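Local structure of periplasmic binding protein (Agrobacterium tumefaciens str. B6, 5L9G) at residues Gly30-Ala35 against Phe286-Ala291; Asn118-Thr123 against Leu249-Tyr254. The protein binds the opine mannopine as a periplasmic binding protein and probably delivers it to an ABC transporter for uptake. All coordinates share one frame; numbering follows the deposited sequence.

Both contacts line the mannopine pocket, and their centres lie about 10 Å apart. Interaction 2 is nested along the chain inside the loop closed by interaction 1. Helix 30-48 comes first, then strands 115-128 and 240-256, and last the loop that leads into strand 289-290. One mixed sheet joins the two contacts, because strand 289-290 pairs with strand 115-128. Ala289 O and Asn120 N, 2.9 Å apart, probably form a hydrogen bond at this junction. Trp32 of interaction 1 also packs on Ser119 of interaction 2. Together the contacts supply six of the fifteen pocket residues, so distant parts of the chain converge on one ligand.

Interaction 1 of 2, residues Gly30-Ala35 against Phe286-Ala291; sequences GGWQEA and FATAPA. With MO0 (mannopine), chain C.
Phe286 lies against Gly31, Trp32 and Ala35. Here the N-terminal end of helix 30-48 and the loop before strand 289-290 form part of the pocket of a periplasmic binding protein. One face of the Phe286 ring is turned to the helix backbone. Trp32 CA sits over it in a CH-pi contact, 3.9 Å from the Phe286 ring centroid and 14° off the ring normal. Trp32 N is on the same face, towards the rim. Gly31 has no side chain, which lets the ring close in: Gly31 C is 3.6 Å from Phe286 CD1. One turn along the helix, Ala35 CB meets Phe286 CB at 3.6 Å. Trp32 CB touches Phe286 CZ at 3.7 Å, and Phe286 CE2 approaches the indole obliquely.

Trp32 CG is anti to the backbone N (chi1 168°), which swings the indole off the helix so that one face meets the ligand chain. Mannopine CG stands 3.4 Å from the ring plane, over its centre. The ligand amide extends over the benzene half, where mannopine NE2 is 3.3 Å from Trp32 CZ2. Gln78 OE1 accepts a hydrogen bond from Trp32 NE1, which should help to fix the indole. Mannopine OE1 lies at the edge of the Phe286 ring, in its plane. It accepts a hydrogen bond from Thr288 OG1 at 2.7 Å.

Interaction 2 of 2, residues Asn118-Thr123 against Leu249-Tyr254; sequences NSNYST and LGTDGY. With MO0 (mannopine), chain C.
Tyr121 and Gly250 pack tightly on the ligand side of two antiparallel strands. They are a hydrogen-bonded pair, bonded both ways (Gly250 N to Tyr121 O 2.8 Å), and Asp252 N bonds to Ser119 O. Gly250 has no side chain, and its CA makes a CH-pi contact with the Tyr121 ring, 4.1 Å from the centroid. Mannopine CB covers the opposite face. Tyr121 CG lies between the backbone N and the carbonyl carbon (chi1 63°); this turns the ring across the neighbouring strand. Asp252 OD2 accepts hydrogen bonds from mannopine N at 2.8 Å and mannopine NE2 at 2.9 Å. Ser119 OG takes another from mannopine NE2. A water bridges Tyr121 OH and Thr251 N. Asn118 and Ser119 both face Asp252 in a classic beta bulge; Asn118 N bonds to Asp252 O at 2.8 Å, Ser119 N weakly.

Asn120, Leu249 and Thr251, on the other face, are looser and partly exposed. Asn120 CB comes no nearer than 4.0 Å to Leu249 CD1, while the Asn120 and Thr251 side chains lie side by side. Strand 115-128 also pairs with 222-226 and 289-290, strand 240-256 with 76-80 and 320-321; helix 30-48 packs on Asn118, Ser119 and Tyr254.

Interaction 1 of 2, residues Gly30-Ala35 against Phe286-Ala291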
loop_
_atom_site.group_PDB
_atom_site.type_symbol
_atom_site.label_atom_id
_atom_site.label_comp_id
_atom_site.label_asym_id
_atom_site.label_seq_id
_atom_site.Cartn_x
_atom_site.Cartn_y
_atom_site.Cartn_z
ATOM N N GLY A 30 -6.506 -0.296 11.350
ATOM C CA GLY A 30 -5.322 0.140 12.079
ATOM C C GLY A 30 -5.013 1.619 11.942
ATOM O O GLY A 30 -5.921 2.425 11.643
ATOM N N GLY A 31 -3.727 1.952 12.150
ATOM C CA GLY A 31 -3.213 3.324 12.137
ATOM C C GLY A 31 -3.514 4.095 10.857
ATOM O O GLY A 31 -3.778 5.308 10.895
ATOM N N TRP A 32 -3.463 3.396 9.721
ATOM C CA TRP A 32 -3.736 3.993 8.413
ATOM C C TRP A 32 -5.197 4.427 8.293
ATOM O O TRP A 32 -5.457 5.554 7.858
ATOM C CB TRP A 32 -3.307 3.040 7.284
ATOM C CG TRP A 32 -3.779 3.392 5.891
ATOM C CD1 TRP A 32 -4.375 2.545 5.004
ATOM C CD2 TRP A 32 -3.655 4.664 5.210
ATOM N NE1 TRP A 32 -4.614 3.193 3.812
ATOM C CE2 TRP A 32 -4.177 4.492 3.907
ATOM C CE3 TRP A 32 -3.151 5.930 5.576
ATOM C CZ2 TRP A 32 -4.254 5.552 2.972
ATOM C CZ3 TRP A 32 -3.241 6.982 4.659
ATOM C CH2 TRP A 32 -3.763 6.785 3.367
ATOM N N GLN A 33 -6.154 3.552 8.710
ATOM C CA GLN A 33 -7.588 3.891 8.663
ATOM C C GLN A 33 -7.890 5.022 9.629
ATOM O O GLN A 33 -8.667 5.923 9.290
ATOM C CB GLN A 33 -8.474 2.680 8.936
ATOM C CG GLN A 33 -9.978 3.003 8.775
ATOM C CD GLN A 33 -10.755 1.894 8.137
ATOM O OE1 GLN A 33 -10.193 1.041 7.436
ATOM N NE2 GLN A 33 -12.070 1.890 8.357
ATOM N N GLU A 34 -7.253 4.995 10.815
ATOM C CA GLU A 34 -7.405 6.037 11.823
ATOM C C GLU A 34 -6.923 7.394 11.299
ATOM O O GLU A 34 -7.601 8.404 11.507
ATOM C CB GLU A 34 -6.719 5.640 13.146
ATOM C CG GLU A 34 -7.463 4.502 13.830
ATOM C CD GLU A 34 -6.774 3.810 14.995
ATOM O OE1 GLU A 34 -5.780 4.361 15.521
ATOM O OE2 GLU A 34 -7.250 2.726 15.403
ATOM N N ALA A 35 -5.801 7.413 10.577
ATOM C CA ALA A 35 -5.263 8.638 9.980
ATOM C C ALA A 35 -6.237 9.209 8.937
ATOM O O ALA A 35 -6.502 10.409 8.941
ATOM C CB ALA A 35 -3.917 8.367 9.345
ATOM N N PHE A 286 0.536 9.658 11.642
ATOM C CA PHE A 286 0.857 8.482 10.822
ATOM C C PHE A 286 1.849 8.818 9.705
ATOM O O PHE A 286 1.671 9.812 9.015
ATOM C CB PHE A 286 -0.432 7.841 10.284
ATOM C CG PHE A 286 -0.245 6.481 9.647
ATOM C CD1 PHE A 286 -0.153 5.330 10.431
ATOM C CD2 PHE A 286 -0.182 6.344 8.265
ATOM C CE1 PHE A 286 0.009 4.066 9.831
ATOM C CE2 PHE A 286 -0.023 5.082 7.671
ATOM C CZ PHE A 286 0.073 3.957 8.458
ATOM N N ALA A 287 2.889 7.988 9.536
ATOM C CA ALA A 287 3.930 8.222 8.549
ATOM C C ALA A 287 3.454 7.840 7.142
ATOM O O ALA A 287 3.600 6.696 6.699
ATOM C CB ALA A 287 5.212 7.484 8.917
ATOM N N THR A 288 2.816 8.814 6.485
ATOM C CA THR A 288 2.359 8.701 5.096
ATOM C C THR A 288 2.712 10.010 4.374
ATOM O O THR A 288 3.243 10.921 5.013
ATOM C CB THR A 288 0.877 8.314 5.023
ATOM O OG1 THR A 288 0.575 8.035 3.648
ATOM C CG2 THR A 288 -0.043 9.414 5.562
ATOM N N ALA A 289 2.438 10.096 3.054
ATOM C CA ALA A 289 2.717 11.291 2.264
ATOM C C ALA A 289 1.455 11.671 1.505
ATOM O O ALA A 289 0.936 10.826 0.793
ATOM C CB ALA A 289 3.849 11.023 1.279
ATOM N N PRO A 290 0.931 12.905 1.639
ATOM C CA PRO A 290 -0.280 13.279 0.867
ATOM C C PRO A 290 -0.027 13.246 -0.640
ATOM O O PRO A 290 1.112 13.470 -1.072
ATOM C CB PRO A 290 -0.596 14.699 1.356
ATOM C CG PRO A 290 0.694 15.226 1.872
ATOM C CD PRO A 290 1.424 14.031 2.456
ATOM N N ALA A 291 -1.063 12.930 -1.444
ATOM C CA ALA A 291 -0.909 12.892 -2.912
ATOM C C ALA A 291 -1.202 14.264 -3.534
ATOM O O ALA A 291 -0.671 14.580 -4.599
ATOM C CB ALA A 291 -1.818 11.834 -3.524
HETATM O OAB MO0 C . -6.287 -2.557 -2.955
HETATM C CAF MO0 C . -6.669 -3.276 -1.814
HETATM C CAG MO0 C . -5.583 -3.341 -0.755
HETATM O OAC MO0 C . -4.762 -4.432 -0.985
HETATM C CAH MO0 C . -4.836 -2.046 -0.544
HETATM O OAM MO0 C . -5.693 -1.002 -0.265
HETATM C CAI MO0 C . -3.700 -2.103 0.477
HETATM O OAD MO0 C . -4.183 -2.418 1.748
HETATM C CAJ MO0 C . -2.857 -0.860 0.464
HETATM O OAE MO0 C . -2.316 -0.683 -0.814
HETATM C CAK MO0 C . -1.770 -0.812 1.547
HETATM N N MO0 C . -1.865 0.467 2.263
HETATM C CA MO0 C . -0.714 0.707 3.167
HETATM C C MO0 C . -1.117 0.443 4.599
HETATM O O MO0 C . -2.237 -0.055 4.839
HETATM C CB MO0 C . -0.116 2.085 3.017
HETATM C CG MO0 C . -0.947 3.163 3.682
HETATM C CD MO0 C . -0.682 4.527 3.148
HETATM O OE1 MO0 C . 0.160 5.366 3.889
HETATM N NE2 MO0 C . -1.174 4.962 2.094
HETATM O OXT MO0 C . -0.314 0.655 5.562
#

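Interaction 2 of 2, residues Asn118-Thr123 against Leu249-Tyr254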
loop_
_atom_site.group_PDB
_atom_site.type_symbol
_atom_site.label_atom_id
_atom_site.label_comp_id
_atom_site.label_asym_id
_atom_site.label_seq_id
_atom_site.Cartn_x
_atom_site.Cartn_y
_atom_site.Cartn_z
ATOM N N ASN A 118 -4.844 9.262 -2.779
ATOM C CA ASN A 118 -4.895 10.007 -1.537
ATOM C C ASN A 118 -3.488 10.070 -0.888
ATOM O O ASN A 118 -3.261 10.930 -0.038
ATOM C CB ASN A 118 -5.975 9.479 -0.546
ATOM C CG ASN A 118 -5.639 8.211 0.220
ATOM O OD1 ASN A 118 -4.716 7.459 -0.098
ATOM N ND2 ASN A 118 -6.359 7.956 1.301
ATOM N N SER A 119 -2.549 9.168 -1.283
ATOM C CA SER A 119 -1.227 9.132 -0.652
ATOM C C SER A 119 -0.202 8.316 -1.414
ATOM O O SER A 119 -0.553 7.492 -2.263
ATOM C CB SER A 119 -1.350 8.514 0.755
ATOM O OG SER A 119 -1.849 7.189 0.658
ATOM N N ASN A 120 1.072 8.536 -1.061
ATOM C CA ASN A 120 2.214 7.722 -1.442
ATOM C C ASN A 120 2.734 7.088 -0.149
ATOM O O ASN A 120 2.696 7.710 0.921
ATOM C CB ASN A 120 3.322 8.496 -2.152
ATOM C CG ASN A 120 2.894 8.942 -3.522
ATOM O OD1 ASN A 120 2.540 8.141 -4.396
ATOM N ND2 ASN A 120 2.837 10.235 -3.716
ATOM N N TYR A 121 3.211 5.857 -0.263
ATOM C CA TYR A 121 3.765 5.065 0.833
ATOM C C TYR A 121 4.863 4.158 0.256
ATOM O O TYR A 121 5.051 4.111 -0.962
ATOM C CB TYR A 121 2.656 4.232 1.495
ATOM C CG TYR A 121 2.029 3.213 0.567
ATOM C CD1 TYR A 121 1.023 3.579 -0.330
ATOM C CD2 TYR A 121 2.429 1.878 0.592
ATOM C CE1 TYR A 121 0.455 2.650 -1.195
ATOM C CE2 TYR A 121 1.859 0.939 -0.261
ATOM C CZ TYR A 121 0.860 1.328 -1.138
ATOM O OH TYR A 121 0.286 0.408 -1.964
ATOM N N SER A 122 5.559 3.430 1.125
ATOM C CA SER A 122 6.618 2.516 0.684
ATOM C C SER A 122 6.374 1.126 1.240
ATOM O O SER A 122 5.905 0.986 2.378
ATOM C CB SER A 122 7.988 3.005 1.151
ATOM O OG SER A 122 8.362 4.272 0.633
ATOM N N THR A 123 6.681 0.107 0.432
ATOM C CA THR A 123 6.701 -1.300 0.838
ATOM C C THR A 123 8.199 -1.525 1.034
ATOM O O THR A 123 8.951 -1.521 0.057
ATOM C CB THR A 123 6.095 -2.187 -0.234
ATOM O OG1 THR A 123 4.725 -1.814 -0.409
ATOM C CG2 THR A 123 6.179 -3.646 0.129
ATOM N N LEU A 249 7.746 2.337 -4.142
ATOM C CA LEU A 249 6.965 3.558 -3.919
ATOM C C LEU A 249 5.566 3.298 -4.462
ATOM O O LEU A 249 5.385 3.109 -5.672
ATOM C CB LEU A 249 7.664 4.756 -4.619
ATOM C CG LEU A 249 6.948 6.123 -4.612
ATOM C CD1 LEU A 249 6.660 6.593 -3.207
ATOM C CD2 LEU A 249 7.790 7.168 -5.339
ATOM N N GLY A 250 4.610 3.195 -3.547
ATOM C CA GLY A 250 3.224 2.909 -3.892
ATOM C C GLY A 250 2.342 4.126 -3.844
ATOM O O GLY A 250 2.744 5.179 -3.337
ATOM N N THR A 251 1.122 3.958 -4.352
ATOM C CA THR A 251 0.080 4.975 -4.341
ATOM C C THR A 251 -1.223 4.332 -3.891
ATOM O O THR A 251 -1.641 3.314 -4.446
ATOM C CB THR A 251 -0.053 5.654 -5.727
ATOM O OG1 THR A 251 1.208 6.186 -6.116
ATOM C CG2 THR A 251 -1.095 6.771 -5.736
ATOM N N ASP A 252 -1.846 4.899 -2.864
ATOM C CA ASP A 252 -3.166 4.445 -2.420
ATOM C C ASP A 252 -4.158 5.505 -2.846
ATOM O O ASP A 252 -3.791 6.669 -3.050
ATOM C CB ASP A 252 -3.216 4.247 -0.899
ATOM C CG ASP A 252 -2.823 2.859 -0.426
ATOM O OD1 ASP A 252 -2.843 1.914 -1.258
ATOM O OD2 ASP A 252 -2.524 2.710 0.770
ATOM N N GLY A 253 -5.414 5.114 -2.942
ATOM C CA GLY A 253 -6.447 6.046 -3.345
ATOM C C GLY A 253 -7.814 5.470 -3.167
ATOM O O GLY A 253 -7.960 4.394 -2.575
ATOM N N TYR A 254 -8.815 6.198 -3.681
ATOM C CA TYR A 254 -10.223 5.855 -3.508
ATOM C C TYR A 254 -10.929 5.567 -4.817
ATOM O O TYR A 254 -10.666 6.217 -5.838
ATOM C CB TYR A 254 -10.974 6.983 -2.791
ATOM C CG TYR A 254 -10.467 7.284 -1.393
ATOM C CD1 TYR A 254 -10.588 6.348 -0.371
ATOM C CD2 TYR A 254 -9.861 8.502 -1.097
ATOM C CE1 TYR A 254 -10.143 6.624 0.924
ATOM C CE2 TYR A 254 -9.393 8.783 0.191
ATOM C CZ TYR A 254 -9.543 7.841 1.198
ATOM O OH TYR A 254 -9.075 8.110 2.467
HETATM O OAB MO0 C . -6.287 -2.557 -2.955
HETATM C CAF MO0 C . -6.669 -3.276 -1.814
HETATM C CAG MO0 C . -5.583 -3.341 -0.755
HETATM O OAC MO0 C . -4.762 -4.432 -0.985
HETATM C CAH MO0 C . -4.836 -2.046 -0.544
HETATM O OAM MO0 C . -5.693 -1.002 -0.265
HETATM C CAI MO0 C . -3.700 -2.103 0.477
HETATM O OAD MO0 C . -4.183 -2.418 1.748
HETATM C CAJ MO0 C . -2.857 -0.860 0.464
HETATM O OAE MO0 C . -2.316 -0.683 -0.814
HETATM C CAK MO0 C . -1.770 -0.812 1.547
HETATM N N MO0 C . -1.865 0.467 2.263
HETATM C CA MO0 C . -0.714 0.707 3.167
HETATM C C MO0 C . -1.117 0.443 4.599
HETATM O O MO0 C . -2.237 -0.055 4.839
HETATM C CB MO0 C . -0.116 2.085 3.017
HETATM C CG MO0 C . -0.947 3.163 3.682
HETATM C CD MO0 C . -0.682 4.527 3.148
HETATM O OE1 MO0 C . 0.160 5.366 3.889
HETATM N NE2 MO0 C . -1.174 4.962 2.094
HETATM O OXT MO0 C . -0.314 0.655 5.562
HETATM O O HOH W 1 0.617 1.100 -4.604
#